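Local atomic coordinates of protein (GYP1P) (Saccharomyces cerevisiae, PDB entry 1FKM), a protein that switches off Ypt/Rab GTPases such as Ypt1 and Ypt7 by accelerating their GTP hydrolysis, supplying catalytic arginine and glutamine fingers in trans through its TBC domain. Residues E225-F229 with I230-F234; N2-I5 with Q6-K10; K184-E187 with Q188-D191. All blocks are in the same frame, centred on the assembly; numbering follows the deposited sequence. Where two conformers were deposited one is given.

Interaction 1: residues E225-F229 with I230-F234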
loop_
_atom_site.group_PDB
_atom_site.type_symbol
_atom_site.label_atom_id
_atom_site.label_comp_id
_atom_site.label_asym_id
_atom_site.label_seq_id
_atom_site.Cartn_x
_atom_site.Cartn_y
_atom_site.Cartn_z
ATOM N N GLU A 225 -19.153 21.916 14.645
ATOM C CA GLU A 225 -20.026 21.096 13.806
ATOM C C GLU A 225 -20.035 19.633 14.244
ATOM O O GLU A 225 -20.605 18.778 13.564
ATOM C CB GLU A 225 -19.588 21.180 12.340
ATOM C CG GLU A 225 -19.714 22.564 11.723
ATOM C CD GLU A 225 -21.131 23.110 11.805
ATOM O OE1 GLU A 225 -22.078 22.356 11.495
ATOM O OE2 GLU A 225 -21.295 24.295 12.171
ATOM N N HIS A 226 -19.411 19.370 15.388
ATOM C CA HIS A 226 -19.276 18.034 15.963
ATOM C C HIS A 226 -18.720 16.987 14.994
ATOM O O HIS A 226 -19.201 15.853 14.930
ATOM C CB HIS A 226 -20.593 17.539 16.599
ATOM C CG HIS A 226 -21.757 17.471 15.660
ATOM N ND1 HIS A 226 -22.461 18.589 15.262
ATOM C CD2 HIS A 226 -22.352 16.417 15.053
ATOM C CE1 HIS A 226 -23.441 18.224 14.454
ATOM N NE2 HIS A 226 -23.396 16.912 14.309
ATOM N N VAL A 227 -17.694 17.382 14.245
ATOM C CA VAL A 227 -17.031 16.485 13.308
ATOM C C VAL A 227 -15.875 15.862 14.090
ATOM O O VAL A 227 -15.007 16.573 14.588
ATOM C CB VAL A 227 -16.458 17.240 12.083
ATOM C CG1 VAL A 227 -15.535 16.313 11.280
ATOM C CG2 VAL A 227 -17.592 17.729 11.196
ATOM N N GLU A 228 -15.876 14.540 14.208
ATOM C CA GLU A 228 -14.819 13.837 14.927
ATOM C C GLU A 228 -13.844 13.275 13.898
ATOM O O GLU A 228 -14.263 12.698 12.911
ATOM C CB GLU A 228 -15.416 12.695 15.753
ATOM C CG GLU A 228 -16.514 13.133 16.709
ATOM C CD GLU A 228 -17.042 11.990 17.562
ATOM O OE1 GLU A 228 -16.494 10.870 17.478
ATOM O OE2 GLU A 228 -18.008 12.215 18.322
ATOM N N PHE A 229 -12.546 13.441 14.123
ATOM C CA PHE A 229 -11.578 12.931 13.161
ATOM C C PHE A 229 -11.772 11.455 12.827
ATOM O O PHE A 229 -11.583 11.046 11.687
ATOM C CB PHE A 229 -10.151 13.185 13.653
ATOM C CG PHE A 229 -9.683 14.599 13.422
ATOM C CD1 PHE A 229 -10.166 15.643 14.208
ATOM C CD2 PHE A 229 -8.792 14.890 12.392
ATOM C CE1 PHE A 229 -9.766 16.963 13.970
ATOM C CE2 PHE A 229 -8.385 16.205 12.143
ATOM C CZ PHE A 229 -8.876 17.243 12.935
ATOM N N ILE A 230 -12.170 10.658 13.811
ATOM C CA ILE A 230 -12.379 9.234 13.576
ATOM C C ILE A 230 -13.427 8.976 12.482
ATOM O O ILE A 230 -13.328 8.000 11.737
ATOM C CB ILE A 230 -12.819 8.514 14.880
ATOM C CG1 ILE A 230 -12.724 6.995 14.702
ATOM C CG2 ILE A 230 -14.247 8.895 15.238
ATOM C CD1 ILE A 230 -11.306 6.473 14.626
ATOM N N GLN A 231 -14.415 9.859 12.369
ATOM C CA GLN A 231 -15.477 9.674 11.381
ATOM C C GLN A 231 -15.039 9.679 9.920
ATOM O O GLN A 231 -15.775 9.217 9.048
ATOM C CB GLN A 231 -16.576 10.709 11.607
ATOM C CG GLN A 231 -17.217 10.567 12.972
ATOM C CD GLN A 231 -18.195 11.674 13.281
ATOM O OE1 GLN A 231 -17.899 12.853 13.086
ATOM N NE2 GLN A 231 -19.368 11.301 13.780
ATOM N N PHE A 232 -13.851 10.201 9.636
ATOM C CA PHE A 232 -13.371 10.190 8.264
ATOM C C PHE A 232 -11.934 9.684 8.178
ATOM O O PHE A 232 -11.541 9.074 7.186
ATOM C CB PHE A 232 -13.492 11.592 7.635
ATOM C CG PHE A 232 -12.619 12.637 8.277
ATOM C CD1 PHE A 232 -11.273 12.745 7.940
ATOM C CD2 PHE A 232 -13.148 13.519 9.218
ATOM C CE1 PHE A 232 -10.464 13.713 8.527
ATOM C CE2 PHE A 232 -12.349 14.492 9.812
ATOM C CZ PHE A 232 -11.001 14.591 9.467
ATOM N N ALA A 233 -11.166 9.902 9.239
ATOM C CA ALA A 233 -9.762 9.512 9.266
ATOM C C ALA A 233 -9.472 8.049 9.582
ATOM O O ALA A 233 -8.373 7.564 9.300
ATOM C CB ALA A 233 -9.000 10.402 10.239
ATOM N N PHE A 234 -10.422 7.335 10.175
ATOM C CA PHE A 234 -10.130 5.938 10.461
ATOM C C PHE A 234 -9.807 5.223 9.152
ATOM O O PHE A 234 -8.830 4.482 9.062
ATOM C CB PHE A 234 -11.299 5.219 11.133
ATOM C CG PHE A 234 -11.018 3.766 11.390
ATOM C CD1 PHE A 234 -10.223 3.381 12.461
ATOM C CD2 PHE A 234 -11.471 2.789 10.509
ATOM C CE1 PHE A 234 -9.872 2.043 12.649
ATOM C CE2 PHE A 234 -11.127 1.447 10.688
ATOM C CZ PHE A 234 -10.325 1.077 11.759
HETATM O O HOH W 1 -20.466 12.987 16.058
#
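E228 and Q231 are linked by a reciprocal pair of hydrogen bonds across the first turn of helix 230-238. E228 N comes in from above the plane of the Q231 side-chain carbonyl and donates to Q231 OE1 at 2.9 Å, almost straight (173°). Q231 N donates to E228 O, also at 2.9 Å. Beyond CG the Q231 chain is extended, which carries the amide back over E228 CB. A water bonds weakly to H226 O, E228 OE2 and Q231 NE2.

The other polar centre is F229 O, which accepts twice. A233 N lies 2.7 Å from F229 O, nearly along the C=O axis, whereas F232 N sits 3.2 Å from F229 O and above the carbonyl plane. The same oxygen stands over the centre of one face of the F232 ring, 3.8 Å from its plane.

Among apolar contacts, the F229 and F232 side chains lie alongside each other and point the same way, their ring planes oblique at 44°, F229 CD2 touching F232 CZ at 3.7 Å. V227 CG1 meets the edge of the F232 ring, 4.0 Å from F232 CE2.

This linker joins helices 216-224 and 230-238 of the TBC (Rab-GAP) domain, the E228-Q231 pair lying at the start of the second. H226, C-prime residue of a Schellman motif, ends the first. F229 packs on helix 198-214, while V227, Q231 and F232 face helix 348-355.

Interaction 2: residues N2-I5 with Q6-K10; sequences NSII and QRISK
The flat groups that meet R7, I8 and S9 are the peptide carbonyls of S3, I4 and I5, each approached by an N-H slightly tilted from its plane. R7 N donates to S3 O at 2.8 Å, tilted by 21°. I8 N reaches I4 O at 3.1 Å, and S9 N reaches I5 O at the same 3.1 Å. This i to i+4 pattern with similar tilts is evidence of a regular alpha-helical first turn. S3 stands at the N-cap; it is known as a phosphoserine in this protein but is unmodified here. Its CB lies 4.0 Å from Q6 CB, the closest approach of the two side chains.

Side-chain packing is light. I8 CG1 is held anti to the carbonyl carbon (chi1 -72°), beside the backbone N, which brings it within 3.3 Å of I4 O. From there I8 CD1 reaches I4 CG2 at 4.2 Å, the two isoleucines crossing at a slant.

The R7 chain extends away from the turn, and its NH2 is hydrogen-bonded to G33 O and weakly to I29 O. R7 and I8 also pack on P35, with R7 touching N32 and I8 touching H38, so this face of helix 4-15 sits on the end of helix 23-30 and the loop before helix 39-46.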
loop_
_atom_site.group_PDB
_atom_site.type_symbol
_atom_site.label_atom_id
_atom_site.label_comp_id
_atom_site.label_asym_id
_atom_site.label_seq_id
_atom_site.Cartn_x
_atom_site.Cartn_y
_atom_site.Cartn_z
ATOM N N ASN A 2 14.462 15.648 -17.814
ATOM C CA ASN A 2 14.047 14.366 -17.175
ATOM C C ASN A 2 13.032 13.617 -18.030
ATOM O O ASN A 2 11.887 13.418 -17.623
ATOM C CB ASN A 2 13.450 14.635 -15.793
ATOM C CG ASN A 2 14.467 15.190 -14.817
ATOM O OD1 ASN A 2 14.143 15.474 -13.664
ATOM N ND2 ASN A 2 15.706 15.348 -15.274
ATOM N N SER A 3 13.460 13.203 -19.219
ATOM C CA SER A 3 12.592 12.475 -20.134
ATOM C C SER A 3 12.274 11.083 -19.595
ATOM O O SER A 3 13.020 10.533 -18.787
ATOM C CB SER A 3 13.262 12.352 -21.504
ATOM O OG SER A 3 12.455 11.609 -22.401
ATOM N N ILE A 4 11.159 10.523 -20.052
ATOM C CA ILE A 4 10.729 9.196 -19.632
ATOM C C ILE A 4 11.802 8.161 -19.956
ATOM O O ILE A 4 12.164 7.347 -19.107
ATOM C CB ILE A 4 9.413 8.781 -20.338
ATOM C CG1 ILE A 4 8.276 9.724 -19.940
ATOM C CG2 ILE A 4 9.049 7.352 -19.967
ATOM C CD1 ILE A 4 8.412 11.136 -20.476
ATOM N N ILE A 5 12.309 8.200 -21.187
ATOM C CA ILE A 5 13.337 7.265 -21.633
ATOM C C ILE A 5 14.626 7.420 -20.834
ATOM O O ILE A 5 15.254 6.433 -20.441
ATOM C CB ILE A 5 13.665 7.472 -23.129
ATOM C CG1 ILE A 5 12.407 7.254 -23.974
ATOM C CG2 ILE A 5 14.776 6.526 -23.556
ATOM C CD1 ILE A 5 11.770 5.887 -23.798
ATOM N N GLN A 6 15.021 8.668 -20.611
ATOM C CA GLN A 6 16.226 8.976 -19.857
ATOM C C GLN A 6 16.095 8.451 -18.425
ATOM O O GLN A 6 17.013 7.830 -17.889
ATOM C CB GLN A 6 16.439 10.494 -19.826
ATOM C CG GLN A 6 17.706 10.950 -19.109
ATOM C CD GLN A 6 18.960 10.758 -19.942
ATOM O OE1 GLN A 6 20.062 11.094 -19.508
ATOM N NE2 GLN A 6 18.798 10.222 -21.147
ATOM N N ARG A 7 14.946 8.698 -17.810
ATOM C CA ARG A 7 14.729 8.259 -16.440
ATOM C C ARG A 7 14.845 6.742 -16.329
ATOM O O ARG A 7 15.401 6.220 -15.363
ATOM C CB ARG A 7 13.365 8.734 -15.942
ATOM C CG ARG A 7 13.184 8.540 -14.444
ATOM C CD ARG A 7 12.046 9.381 -13.896
ATOM N NE ARG A 7 11.933 9.235 -12.448
ATOM C CZ ARG A 7 12.782 9.751 -11.559
ATOM N NH1 ARG A 7 13.830 10.466 -11.958
ATOM N NH2 ARG A 7 12.582 9.552 -10.263
ATOM N N ILE A 8 14.331 6.038 -17.329
ATOM C CA ILE A 8 14.408 4.586 -17.339
ATOM C C ILE A 8 15.875 4.172 -17.370
ATOM O O ILE A 8 16.277 3.222 -16.697
ATOM C CB ILE A 8 13.650 4.011 -18.564
ATOM C CG1 ILE A 8 12.141 4.178 -18.347
ATOM C CG2 ILE A 8 14.013 2.553 -18.778
ATOM C CD1 ILE A 8 11.287 3.874 -19.564
ATOM N N SER A 9 16.674 4.902 -18.141
ATOM C CA SER A 9 18.100 4.610 -18.250
ATOM C C SER A 9 18.832 4.846 -16.927
ATOM O O SER A 9 19.725 4.084 -16.570
ATOM C CB SER A 9 18.739 5.475 -19.341
ATOM O OG SER A 9 20.126 5.205 -19.439
ATOM N N LYS A 10 18.459 5.902 -16.212
ATOM C CA LYS A 10 19.087 6.206 -14.927
ATOM C C LYS A 10 18.855 5.055 -13.955
ATOM O O LYS A 10 19.759 4.651 -13.230
ATOM C CB LYS A 10 18.516 7.500 -14.343
ATOM C CG LYS A 10 18.819 8.741 -15.170
ATOM C CD LYS A 10 18.276 9.996 -14.506
ATOM C CE LYS A 10 18.944 10.245 -13.159
ATOM N NZ LYS A 10 18.386 11.444 -12.467
#

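Interaction 3: residues K184-E187 with Q188-D191; sequences KLLE and QITD
Q188 N donates to L185 O at 3.1 Å, one of two sound polar bonds in this turn. The other follows one residue on: I189 N donates to L186 O, again at 3.1 Å. Both span i to i+3, and both donors stand well above the acceptor's carbonyl plane, the second by 67°. Bonds of this span are consistent with tighter turns, as in a 3-10 helix, where the chain leaves helix 168-186. T190 N lies 3.0 Å from L186 O, but at too poor an angle for a hydrogen bond. T190 OG1 approaches E187 O at 3.2 Å, at best a weak bond.

Carbon contacts fill in around the same carbonyls. Q188 CG is anti to its carbonyl carbon (chi1 -52°), beside the backbone N, and the chain is extended beyond it, which turns the side chain back alongside the helix end. Q188 CG accordingly lies 3.5 Å from K184 O and just as close to L185 O. I189 CG1 sits between its own backbone N and carbonyl carbon (chi1 51°) and passes L186 O at 3.8 Å. The CD1 of I189 then reaches L186 CD2 at 4.4 Å, a light apolar contact.

The surroundings show how this helix end is built into the TBC domain. L185 packs on F140 of helix 133-145 and W254 of helix 247-261, and L186 on I133 and L136 of helix 133-145. Q188 and I189 meet L324 at the start of helix 324-338. D191 then joins helix 198-214, through backbone bonding to G199 and a salt bridge from OD2 to R202 NH1.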
loop_
_atom_site.group_PDB
_atom_site.type_symbol
_atom_site.label_atom_id
_atom_site.label_comp_id
_atom_site.label_asym_id
_atom_site.label_seq_id
_atom_site.Cartn_x
_atom_site.Cartn_y
_atom_site.Cartn_z
ATOM N N LYS A 184 6.302 -7.533 5.203
ATOM C CA LYS A 184 7.302 -6.518 5.539
ATOM C C LYS A 184 6.648 -5.165 5.787
ATOM O O LYS A 184 7.061 -4.426 6.680
ATOM C CB LYS A 184 8.335 -6.376 4.408
ATOM C CG LYS A 184 9.392 -7.465 4.365
ATOM C CD LYS A 184 10.328 -7.369 5.563
ATOM C CE LYS A 184 11.396 -8.459 5.530
ATOM N NZ LYS A 184 12.271 -8.407 6.738
ATOM N N LEU A 185 5.630 -4.841 4.991
ATOM C CA LEU A 185 4.921 -3.572 5.136
ATOM C C LEU A 185 4.237 -3.489 6.494
ATOM O O LEU A 185 4.456 -2.548 7.256
ATOM C CB LEU A 185 3.857 -3.422 4.042
ATOM C CG LEU A 185 3.026 -2.135 4.128
ATOM C CD1 LEU A 185 3.928 -0.939 3.838
ATOM C CD2 LEU A 185 1.870 -2.189 3.128
ATOM N N LEU A 186 3.416 -4.489 6.789
ATOM C CA LEU A 186 2.672 -4.523 8.036
ATOM C C LEU A 186 3.540 -4.603 9.298
ATOM O O LEU A 186 3.100 -4.204 10.379
ATOM C CB LEU A 186 1.664 -5.680 7.997
ATOM C CG LEU A 186 0.596 -5.578 6.897
ATOM C CD1 LEU A 186 -0.315 -6.785 6.954
ATOM C CD2 LEU A 186 -0.217 -4.308 7.072
ATOM N N GLU A 187 4.766 -5.103 9.172
ATOM C CA GLU A 187 5.634 -5.195 10.340
ATOM C C GLU A 187 6.087 -3.807 10.795
ATOM O O GLU A 187 6.567 -3.642 11.916
ATOM C CB GLU A 187 6.850 -6.085 10.047
ATOM C CG GLU A 187 6.481 -7.532 9.771
ATOM C CD GLU A 187 7.684 -8.423 9.526
ATOM O OE1 GLU A 187 8.625 -7.979 8.829
ATOM O OE2 GLU A 187 7.679 -9.575 10.018
ATOM N N GLN A 188 5.915 -2.807 9.936
ATOM C CA GLN A 188 6.312 -1.443 10.285
ATOM C C GLN A 188 5.196 -0.726 11.041
ATOM O O GLN A 188 5.419 0.319 11.656
ATOM C CB GLN A 188 6.661 -0.645 9.023
ATOM C CG GLN A 188 7.671 -1.325 8.114
ATOM C CD GLN A 188 8.012 -0.494 6.892
ATOM O OE1 GLN A 188 8.392 -1.033 5.850
ATOM N NE2 GLN A 188 7.895 0.823 7.014
ATOM N N ILE A 189 3.995 -1.291 10.984
ATOM C CA ILE A 189 2.827 -0.717 11.648
ATOM C C ILE A 189 2.018 -1.836 12.299
ATOM O O ILE A 189 0.792 -1.872 12.213
ATOM C CB ILE A 189 1.933 0.034 10.627
ATOM C CG1 ILE A 189 1.630 -0.872 9.424
ATOM C CG2 ILE A 189 2.635 1.296 10.165
ATOM C CD1 ILE A 189 0.723 -0.227 8.357
ATOM N N THR A 190 2.720 -2.743 12.966
ATOM C CA THR A 190 2.085 -3.890 13.601
ATOM C C THR A 190 0.870 -3.577 14.465
ATOM O O THR A 190 -0.191 -4.177 14.283
ATOM C CB THR A 190 3.105 -4.673 14.457
ATOM O OG1 THR A 190 4.226 -5.030 13.640
ATOM C CG2 THR A 190 2.472 -5.941 15.025
ATOM N N ASP A 191 1.008 -2.629 15.388
ATOM C CA ASP A 191 -0.099 -2.323 16.287
ATOM C C ASP A 191 -1.293 -1.636 15.637
ATOM O O ASP A 191 -2.315 -1.416 16.288
ATOM C CB ASP A 191 0.412 -1.536 17.504
ATOM C CG ASP A 191 0.272 -0.044 17.346
ATOM O OD1 ASP A 191 0.675 0.493 16.297
ATOM O OD2 ASP A 191 -0.234 0.593 18.293
#

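Interactions 1 and 3 both belong to the TBC domain and are partly buried, their nearest atoms about 9 Å apart. Interaction 2 is a surface contact on the other side of the chain's centre from interaction 1, with about 43 Å between their centres. Interactions 1 and 3 share a neighbour, helix 198-214: phenylalanines of 225-234 pack on it, whereas 184-191 reaches it through the charge of D191. Interaction 3 closes a helix with out-of-plane i to i+3 bonds, interaction 2 opens one with regular i to i+4 bonds, and interaction 1 opens one with a side-chain amide and aromatic rings. F234 of interaction 1 lies nearest the glutamine finger Q131, about 7 Å away between side chains.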